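Local coordinates for MutT related protein (Methanosarcina mazei, PDB 3GRN), which is a Nudix-family protein of the MutT type and probably acts as a hydrolase, its exact substrate being unassigned, at residues I8-R16 and L51-V59. Numbering follows the deposited sequence.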
loop_
_atom_site.group_PDB
_atom_site.type_symbol
_atom_site.label_atom_id
_atom_site.label_comp_id
_atom_site.label_asym_id
_atom_site.label_seq_id
_atom_site.Cartn_x
_atom_site.Cartn_y
_atom_site.Cartn_z
ATOM N N ILE A 8 0.556 -7.428 15.233
ATOM C CA ILE A 8 0.187 -6.183 14.574
ATOM C C ILE A 8 -1.327 -6.072 14.557
ATOM O O ILE A 8 -2.023 -7.096 14.687
ATOM C CB ILE A 8 0.744 -6.046 13.134
ATOM C CG1 ILE A 8 0.096 -7.071 12.212
ATOM C CG2 ILE A 8 2.312 -6.141 13.138
ATOM C CD1 ILE A 8 0.030 -6.674 10.776
ATOM N N ILE A 9 -1.815 -4.826 14.473
ATOM C CA ILE A 9 -3.261 -4.565 14.420
ATOM C C ILE A 9 -3.634 -4.260 12.963
ATOM O O ILE A 9 -2.979 -3.442 12.286
ATOM C CB ILE A 9 -3.690 -3.360 15.346
ATOM C CG1 ILE A 9 -3.171 -3.531 16.780
ATOM C CG2 ILE A 9 -5.239 -3.139 15.311
ATOM C CD1 ILE A 9 -3.664 -4.793 17.488
ATOM N N SER A 10 -4.684 -4.918 12.491
ATOM C CA SER A 10 -5.228 -4.657 11.170
ATOM C C SER A 10 -6.701 -4.352 11.296
ATOM O O SER A 10 -7.308 -4.621 12.339
ATOM C CB SER A 10 -5.007 -5.835 10.221
ATOM O OG SER A 10 -3.626 -5.987 9.922
ATOM N N VAL A 11 -7.257 -3.734 10.260
ATOM C CA VAL A 11 -8.695 -3.464 10.189
ATOM C C VAL A 11 -9.284 -3.913 8.846
ATOM O O VAL A 11 -8.653 -3.772 7.796
ATOM C CB VAL A 11 -9.002 -1.968 10.445
ATOM C CG1 VAL A 11 -8.768 -1.610 11.907
ATOM C CG2 VAL A 11 -8.119 -1.066 9.556
ATOM N N TYR A 12 -10.482 -4.476 8.890
ATOM C CA TYR A 12 -11.219 -4.879 7.671
ATOM C C TYR A 12 -12.614 -4.264 7.629
ATOM O O TYR A 12 -13.175 -3.901 8.679
ATOM C CB TYR A 12 -11.280 -6.397 7.546
ATOM C CG TYR A 12 -9.893 -6.977 7.378
ATOM C CD1 TYR A 12 -9.272 -6.966 6.124
ATOM C CD2 TYR A 12 -9.176 -7.466 8.463
ATOM C CE1 TYR A 12 -7.979 -7.472 5.934
ATOM C CE2 TYR A 12 -7.850 -7.964 8.281
ATOM C CZ TYR A 12 -7.270 -7.944 7.009
ATOM O OH TYR A 12 -5.995 -8.434 6.789
ATOM N N ALA A 13 -13.165 -4.132 6.406
ATOM C CA ALA A 13 -14.527 -3.579 6.246
ATOM C C ALA A 13 -15.460 -4.573 5.599
ATOM O O ALA A 13 -15.085 -5.232 4.628
ATOM C CB ALA A 13 -14.498 -2.317 5.419
ATOM N N LEU A 14 -16.674 -4.671 6.147
ATOM C CA LEU A 14 -17.767 -5.414 5.521
ATOM C C LEU A 14 -18.591 -4.408 4.729
ATOM O O LEU A 14 -19.313 -3.585 5.304
ATOM C CB LEU A 14 -18.681 -6.062 6.565
ATOM C CG LEU A 14 -18.103 -7.181 7.404
ATOM C CD1 LEU A 14 -19.169 -7.637 8.425
ATOM C CD2 LEU A 14 -17.637 -8.350 6.554
ATOM N N ILE A 15 -18.472 -4.488 3.415
ATOM C CA ILE A 15 -19.136 -3.533 2.534
ATOM C C ILE A 15 -20.089 -4.317 1.665
ATOM O O ILE A 15 -19.647 -5.218 0.962
ATOM C CB ILE A 15 -18.115 -2.806 1.657
ATOM C CG1 ILE A 15 -17.169 -1.983 2.541
ATOM C CG2 ILE A 15 -18.804 -1.920 0.636
ATOM C CD1 ILE A 15 -16.071 -1.312 1.797
ATOM N N ARG A 16 -21.369 -3.923 1.681
ATOM C CA ARG A 16 -22.408 -4.628 0.918
ATOM C C ARG A 16 -22.959 -3.793 -0.231
ATOM O O ARG A 16 -22.920 -2.568 -0.188
ATOM C CB ARG A 16 -23.576 -5.046 1.821
ATOM C CG ARG A 16 -23.182 -5.883 3.016
ATOM C CD ARG A 16 -24.339 -5.909 3.991
ATOM N NE ARG A 16 -23.943 -6.351 5.321
ATOM C CZ ARG A 16 -23.390 -5.570 6.244
ATOM N NH1 ARG A 16 -23.147 -4.284 5.997
ATOM N NH2 ARG A 16 -23.069 -6.086 7.421
ATOM N N LEU A 51 -8.522 3.389 14.801
ATOM C CA LEU A 51 -8.988 2.239 13.982
ATOM C C LEU A 51 -9.937 2.695 12.855
ATOM O O LEU A 51 -9.786 2.273 11.697
ATOM C CB LEU A 51 -9.703 1.171 14.836
ATOM C CG LEU A 51 -8.877 0.527 15.933
ATOM C CD1 LEU A 51 -9.726 -0.548 16.610
ATOM C CD2 LEU A 51 -7.557 -0.042 15.396
ATOM N N LYS A 52 -10.876 3.581 13.169
ATOM C CA LYS A 52 -11.850 4.044 12.183
ATOM C C LYS A 52 -11.209 4.887 11.068
ATOM O O LYS A 52 -11.647 4.812 9.918
ATOM C CB LYS A 52 -13.004 4.794 12.856
ATOM C CG LYS A 52 -14.074 3.819 13.416
ATOM C CD LYS A 52 -15.411 4.501 13.721
ATOM C CE LYS A 52 -16.399 3.501 14.274
ATOM N NZ LYS A 52 -17.812 4.000 14.180
ATOM N N GLU A 53 -10.162 5.643 11.405
ATOM C CA GLU A 53 -9.393 6.394 10.393
ATOM C C GLU A 53 -8.693 5.389 9.493
ATOM O O GLU A 53 -8.689 5.532 8.272
ATOM C CB GLU A 53 -8.344 7.307 11.039
ATOM C CG GLU A 53 -8.854 8.668 11.518
ATOM C CD GLU A 53 -7.917 9.382 12.527
ATOM O OE1 GLU A 53 -6.853 8.835 12.923
ATOM O OE2 GLU A 53 -8.261 10.517 12.932
ATOM N N GLY A 54 -8.096 4.368 10.113
ATOM C CA GLY A 54 -7.428 3.305 9.384
ATOM C C GLY A 54 -8.312 2.577 8.390
ATOM O O GLY A 54 -7.925 2.366 7.244
ATOM N N VAL A 55 -9.504 2.196 8.825
ATOM C CA VAL A 55 -10.327 1.394 7.923
ATOM C C VAL A 55 -10.843 2.254 6.757
ATOM O O VAL A 55 -10.846 1.774 5.624
ATOM C CB VAL A 55 -11.408 0.570 8.677
ATOM C CG1 VAL A 55 -12.460 1.464 9.247
ATOM C CG2 VAL A 55 -11.943 -0.563 7.808
ATOM N N ALA A 56 -11.195 3.512 7.011
ATOM C CA ALA A 56 -11.638 4.388 5.907
ATOM C C ALA A 56 -10.501 4.619 4.882
ATOM O O ALA A 56 -10.740 4.567 3.680
ATOM C CB ALA A 56 -12.187 5.704 6.437
ATOM N N ARG A 57 -9.280 4.822 5.387
ATOM C CA ARG A 57 -8.072 5.015 4.566
ATOM C C ARG A 57 -7.808 3.788 3.710
ATOM O O ARG A 57 -7.617 3.902 2.509
ATOM C CB ARG A 57 -6.863 5.282 5.468
ATOM C CG ARG A 57 -5.546 5.393 4.703
ATOM C CD ARG A 57 -4.333 5.497 5.632
ATOM N NE ARG A 57 -4.259 4.444 6.657
ATOM C CZ ARG A 57 -3.778 3.220 6.492
ATOM N NH1 ARG A 57 -3.329 2.789 5.312
ATOM N NH2 ARG A 57 -3.767 2.397 7.538
ATOM N N GLU A 58 -7.822 2.607 4.332
ATOM C CA GLU A 58 -7.598 1.347 3.598
ATOM C C GLU A 58 -8.665 1.067 2.542
ATOM O O GLU A 58 -8.348 0.641 1.431
ATOM C CB GLU A 58 -7.493 0.195 4.587
ATOM C CG GLU A 58 -6.204 0.293 5.407
ATOM C CD GLU A 58 -4.939 -0.199 4.699
ATOM O OE1 GLU A 58 -5.008 -0.688 3.555
ATOM O OE2 GLU A 58 -3.850 -0.101 5.320
ATOM N N VAL A 59 -9.916 1.299 2.887
ATOM C CA VAL A 59 -11.010 1.088 1.947
ATOM C C VAL A 59 -10.887 2.040 0.754
ATOM O O VAL A 59 -10.977 1.581 -0.382
ATOM C CB VAL A 59 -12.354 1.205 2.630
ATOM C CG1 VAL A 59 -13.469 1.310 1.603
ATOM C CG2 VAL A 59 -12.541 -0.022 3.509
#
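The helix of the Nudix box packs here on the central sheet: Leu51, Val55 and Val59 of helix 51-63 lie against Ile9, Val11, Ala13 and Ile15, alternate residues on one face of strand 7-16. The axes of the two segments approach to 7.8 Å and run at 61° to each other, and no hydrogen bond joins them; the contact is apolar. Val11 makes the broadest contact. Its CG2, set between its own backbone N and carbonyl carbon, rests on the helix backbone, 3.6 Å from Val55 N. It also meets the carbonyl carbon of Gly54. Val11 CG1, anti to the carbonyl carbon (chi1 -71°), turns instead to Leu51, whose CD2 branch also meets Ile9 CG2 at 3.9 Å, the two side chains crossing at about a right angle. One helical turn on, Val55 points CG2 at the strand, 3.7 Å from Tyr12 O and 3.9 Å from Ala13 CB. The small Ala13 takes Val59 CG2 on its CB at 3.6 Å, while the other branch, Val59 CG1, is placed anti to the backbone N (chi1 167°) and meets Ile15 CD1 tip to tip at 3.7 Å. On the sheet's other face, Tyr12 stacks edge-to-face with Phe126 and Leu14 packs on Phe129 of helix 124-137. Farther round helix 51-63, Arg57 forms salt bridges with Glu58 and Glu49. A central mixed sheet between helices, with the Nudix-box helix against one face, is the alpha/beta/alpha sandwich of the Nudix fold.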